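Local structure of succinyl-CoA:3-ketoacid coenzyme A transferase subunit B (Helicobacter pylori, 3RRL) at residues 137-142 and 148-153; 101-104 and 108-111. The protein catalyses the transfer of coenzyme A from succinyl-CoA to a 3-oxo acid, giving a 3-oxoacyl-CoA and succinate. One frame throughout, in Å; residues are numbered along the deposited sequence.

Contact 1: 137-142 and 148-153; sequences VIMEHC and SKVKKE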
loop_
_atom_site.group_PDB
_atom_site.type_symbol
_atom_site.label_atom_id
_atom_site.label_comp_id
_atom_site.label_asym_id
_atom_site.label_seq_id
_atom_site.Cartn_x
_atom_site.Cartn_y
_atom_site.Cartn_z
ATOM N N VAL B 137 -8.172 -19.949 19.726
ATOM C CA VAL B 137 -7.019 -20.147 20.592
ATOM C C VAL B 137 -6.973 -21.606 21.037
ATOM O O VAL B 137 -7.986 -22.167 21.461
ATOM C CB VAL B 137 -7.072 -19.248 21.841
ATOM C CG1 VAL B 137 -5.967 -19.639 22.825
ATOM C CG2 VAL B 137 -6.948 -17.789 21.459
ATOM N N ILE B 138 -5.802 -22.222 20.921
ATOM C CA ILE B 138 -5.613 -23.587 21.390
ATOM C C ILE B 138 -4.478 -23.614 22.407
ATOM O O ILE B 138 -3.387 -23.090 22.162
ATOM C CB ILE B 138 -5.352 -24.578 20.238
ATOM C CG1 ILE B 138 -3.955 -24.370 19.635
ATOM C CG2 ILE B 138 -6.451 -24.467 19.192
ATOM C CD1 ILE B 138 -3.571 -25.427 18.601
HETATM N N MSE B 139 -4.760 -24.206 23.557
HETATM C CA MSE B 139 -3.946 -23.985 24.733
HETATM C C MSE B 139 -4.088 -25.133 25.714
HETATM O O MSE B 139 -5.168 -25.707 25.842
HETATM C CB MSE B 139 -4.469 -22.716 25.386
HETATM C CG MSE B 139 -3.708 -22.223 26.567
HETATM SE SE MSE B 139 -4.596 -20.591 27.109
HETATM C CE MSE B 139 -6.234 -21.349 27.832
ATOM N N GLU B 140 -3.020 -25.443 26.440
ATOM C CA GLU B 140 -3.141 -26.362 27.565
ATOM C C GLU B 140 -3.954 -25.669 28.653
ATOM O O GLU B 140 -3.767 -24.478 28.913
ATOM C CB GLU B 140 -1.764 -26.796 28.075
ATOM C CG GLU B 140 -1.118 -27.880 27.217
ATOM C CD GLU B 140 0.366 -28.033 27.475
ATOM O OE1 GLU B 140 0.739 -28.517 28.565
ATOM O OE2 GLU B 140 1.162 -27.666 26.584
ATOM N N HIS B 141 -4.871 -26.414 29.267
ATOM C CA HIS B 141 -5.882 -25.831 30.150
ATOM C C HIS B 141 -5.297 -25.271 31.449
ATOM O O HIS B 141 -5.775 -24.258 31.961
ATOM C CB HIS B 141 -6.985 -26.853 30.456
ATOM C CG HIS B 141 -8.265 -26.236 30.932
ATOM N ND1 HIS B 141 -9.386 -26.135 30.135
ATOM C CD2 HIS B 141 -8.600 -25.681 32.123
ATOM C CE1 HIS B 141 -10.357 -25.546 30.812
ATOM N NE2 HIS B 141 -9.906 -25.264 32.023
ATOM N N CYS B 142 -4.269 -25.929 31.978
ATOM C CA CYS B 142 -3.637 -25.494 33.221
ATOM C C CYS B 142 -2.143 -25.304 32.998
ATOM O O CYS B 142 -1.563 -25.947 32.121
ATOM C CB CYS B 142 -3.860 -26.522 34.340
ATOM S SG CYS B 142 -5.598 -26.866 34.774
ATOM N N SER B 148 -5.149 -22.892 36.740
ATOM C CA SER B 148 -6.016 -22.646 35.591
ATOM C C SER B 148 -5.536 -21.504 34.695
ATOM O O SER B 148 -5.203 -20.413 35.165
ATOM C CB SER B 148 -7.445 -22.370 36.046
ATOM O OG SER B 148 -8.284 -22.148 34.928
ATOM N N LYS B 149 -5.497 -21.767 33.396
ATOM C CA LYS B 149 -5.152 -20.735 32.430
ATOM C C LYS B 149 -6.401 -20.106 31.809
ATOM O O LYS B 149 -6.312 -19.180 31.006
ATOM C CB LYS B 149 -4.200 -21.305 31.379
ATOM C CG LYS B 149 -2.878 -21.778 31.992
ATOM C CD LYS B 149 -2.068 -22.610 31.017
ATOM C CE LYS B 149 -1.825 -21.862 29.722
ATOM N NZ LYS B 149 -1.292 -22.765 28.668
ATOM N N VAL B 150 -7.568 -20.608 32.202
ATOM C CA VAL B 150 -8.840 -20.045 31.759
ATOM C C VAL B 150 -9.439 -19.248 32.918
ATOM O O VAL B 150 -9.894 -19.827 33.910
ATOM C CB VAL B 150 -9.810 -21.155 31.331
ATOM C CG1 VAL B 150 -11.025 -20.561 30.601
ATOM C CG2 VAL B 150 -9.084 -22.178 30.460
ATOM N N LYS B 151 -9.456 -17.923 32.779
ATOM C CA LYS B 151 -9.634 -17.039 33.931
ATOM C C LYS B 151 -10.808 -16.070 33.818
ATOM O O LYS B 151 -11.382 -15.884 32.738
ATOM C CB LYS B 151 -8.336 -16.264 34.192
ATOM C CG LYS B 151 -7.112 -17.164 34.343
ATOM C CD LYS B 151 -5.900 -16.406 34.853
ATOM C CE LYS B 151 -5.876 -16.327 36.374
ATOM N NZ LYS B 151 -5.440 -17.611 37.001
ATOM N N LYS B 152 -11.180 -15.476 34.949
ATOM C CA LYS B 152 -12.197 -14.430 34.966
ATOM C C LYS B 152 -11.638 -13.177 34.308
ATOM O O LYS B 152 -12.290 -12.561 33.463
ATOM C CB LYS B 152 -12.646 -14.128 36.395
ATOM N N GLU B 153 -10.423 -12.808 34.701
ATOM C CA GLU B 153 -9.681 -11.732 34.050
ATOM C C GLU B 153 -8.241 -12.191 33.858
ATOM O O GLU B 153 -7.701 -12.913 34.693
ATOM C CB GLU B 153 -9.737 -10.444 34.873
#

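Contact 2: 101-104 and 108-111; sequences MEVS and DLAN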
loop_
_atom_site.group_PDB
_atom_site.type_symbol
_atom_site.label_atom_id
_atom_site.label_comp_id
_atom_site.label_asym_id
_atom_site.label_seq_id
_atom_site.Cartn_x
_atom_site.Cartn_y
_atom_site.Cartn_z
HETATM N N MSE B 101 -1.191 -17.896 26.716
HETATM C CA MSE B 101 -0.872 -18.106 28.127
HETATM C C MSE B 101 -2.097 -18.021 29.038
HETATM O O MSE B 101 -2.209 -18.755 30.018
HETATM C CB MSE B 101 0.249 -17.174 28.554
HETATM C CG MSE B 101 1.514 -17.422 27.739
HETATM SE SE MSE B 101 2.885 -16.102 28.053
HETATM C CE MSE B 101 1.935 -14.535 27.414
ATOM N N GLU B 102 -3.009 -17.114 28.720
ATOM C CA GLU B 102 -4.273 -16.992 29.423
ATOM C C GLU B 102 -5.383 -16.596 28.463
ATOM O O GLU B 102 -5.149 -15.901 27.495
ATOM C CB GLU B 102 -4.196 -15.919 30.509
ATOM C CG GLU B 102 -3.465 -16.285 31.771
ATOM C CD GLU B 102 -3.305 -15.096 32.683
ATOM O OE1 GLU B 102 -3.615 -13.982 32.254
ATOM O OE2 GLU B 102 -2.870 -15.256 33.829
ATOM N N VAL B 103 -6.598 -17.034 28.750
ATOM C CA VAL B 103 -7.778 -16.537 28.081
ATOM C C VAL B 103 -8.786 -16.177 29.154
ATOM O O VAL B 103 -9.026 -16.952 30.048
ATOM C CB VAL B 103 -8.388 -17.544 27.133
ATOM C CG1 VAL B 103 -9.617 -16.973 26.498
ATOM C CG2 VAL B 103 -7.386 -17.975 26.101
ATOM N N SER B 104 -9.362 -14.994 29.065
ATOM C CA SER B 104 -10.366 -14.541 30.012
ATOM C C SER B 104 -11.779 -14.883 29.552
ATOM O O SER B 104 -12.000 -15.169 28.399
ATOM C CB SER B 104 -10.226 -13.052 30.276
ATOM O OG SER B 104 -11.050 -12.319 29.411
ATOM N N ASP B 108 -10.794 -12.187 26.217
ATOM C CA ASP B 108 -9.484 -11.572 26.219
ATOM C C ASP B 108 -8.385 -12.608 26.052
ATOM O O ASP B 108 -8.521 -13.729 26.499
ATOM C CB ASP B 108 -9.255 -10.826 27.519
ATOM C CG ASP B 108 -10.269 -9.753 27.756
ATOM O OD1 ASP B 108 -11.052 -9.465 26.844
ATOM O OD2 ASP B 108 -10.294 -9.199 28.865
ATOM N N LEU B 109 -7.309 -12.232 25.375
ATOM C CA LEU B 109 -6.176 -13.127 25.167
ATOM C C LEU B 109 -4.835 -12.535 25.575
ATOM O O LEU B 109 -4.526 -11.411 25.246
ATOM C CB LEU B 109 -6.115 -13.603 23.716
ATOM C CG LEU B 109 -4.806 -14.255 23.278
ATOM C CD1 LEU B 109 -4.646 -15.661 23.817
ATOM C CD2 LEU B 109 -4.648 -14.242 21.798
ATOM N N ALA B 110 -4.043 -13.304 26.304
ATOM C CA ALA B 110 -2.691 -12.886 26.611
ATOM C C ALA B 110 -1.723 -13.921 26.076
ATOM O O ALA B 110 -1.682 -15.032 26.564
ATOM C CB ALA B 110 -2.513 -12.721 28.090
ATOM N N ASN B 111 -0.953 -13.562 25.056
ATOM C CA ASN B 111 0.053 -14.474 24.529
ATOM C C ASN B 111 1.419 -13.905 24.153
ATOM O O ASN B 111 2.223 -14.603 23.573
ATOM C CB ASN B 111 -0.512 -15.341 23.404
ATOM C CG ASN B 111 -0.528 -14.644 22.072
ATOM O OD1 ASN B 111 -0.409 -13.439 21.986
ATOM N ND2 ASN B 111 -0.681 -15.410 21.024
#

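Contact 1: 137-142 and 148-153
Lys149 N donates to His141 O over 2.9 Å, with an N-H...O angle of 161°, and so closes the turn that carries the chain of this CoA transferase α/β fold from strand 134-138 of the large sheet to short strand 150-151 of the small one. Beside it a single backbone bridge pairs Cys142 with Ser148. The lysine side chain grips the same loop a second time: bent at chi3 (55°), it runs along the main chain of 140-142 and brings NZ to Glu140 O at 3.0 Å, tilted 21° from the carbonyl plane. Its ammonium thus meets a main-chain oxygen rather than the Glu140 carboxylate, which leads away to a salt bridge with Arg2. The selenomethionine Met139 lies across the end of this lysine, its CG 3.2 Å from Lys149 NZ, and its CE then reaches Val150 CG2 at 4.0 Å. His141 illustrates how a ring becomes fixed in rotation: ND1 is hydrogen-bonded to Thr169 and NE2 to Thr199. Over one face of that ring sits the Val150 methyl CG2 in a CH-pi contact, 3.7 Å from the centroid and nearest to the rim atoms CE1 and NE2.

Contact 2: 101-104 and 108-111
Segments 101-104 and 108-111 run antiparallel as the two arms of a beta hairpin, with Glu102 and Ala110 as the hydrogen-bonded pair, Val103 and Leu109 as the non-hydrogen-bonded pair, and a classic beta bulge that sets Met101 and Glu102 opposite the single residue Ala110. One acceptor serves both residues of the bulge: Ala110 O takes Met101 N (2.9 Å) and Glu102 N (3.3 Å), both lying in the plane of the Ala110 carbonyl. In return, Ala110 N gives an almost straight bond to Glu102 O (3.1 Å, 175°). Toward the turn, Ser104 N donates to Asp108 O, while Ser104 OG accepts from Asp108 N at 3.2 Å and also from Asn106 N, so one hydroxyl oxygen holds two backbone N-H groups of the turn. The Asp108 carboxylate looks elsewhere, its OD1 bonded to Gly162 N. At the far end the selenomethionine Met101 folds back at chi3 (-62°), laying CE against the Asn111 backbone, 3.4 Å from its C atom. The Asn111 side chain is about 10 Å from that of Glu43, the predicted active-site residue. Glu102 and Ala110 share one face of the hairpin, with Glu102 CB 4.3 Å from Ala110 CB. The buried Glu102 carboxylate is satisfied by Ser155 OG and Leu156 N. On the other face Val103 CG2 comes to 4.3 Å from Leu109 CD1. Both of these residues pack on Val137 of strand 134-138, and Leu109 also touches Val129 of helix 125-131, while Asn111 rests on Ala125 of that helix.

The hairpin of contact 2 is complete in the sequence before contact 1 begins, yet their centres lie about 7 Å apart, on the same side of the chain's centre. The small four-stranded sheet joins them: strand 150-151 runs parallel to strand 102-104 as its neighbour, and the main chain of Val103 probably bonds on that side to Lys149 O (from its N, 3.1 Å) and to Lys151 N (through its O, 2.9 Å). Strand 102-104 thus has the hairpin partner 109-114 on one edge and strand 150-151 on the other. Because strand 134-138 belongs to the ten-stranded sheet, the chain passes from that sheet through contact 1 to strand 150-151.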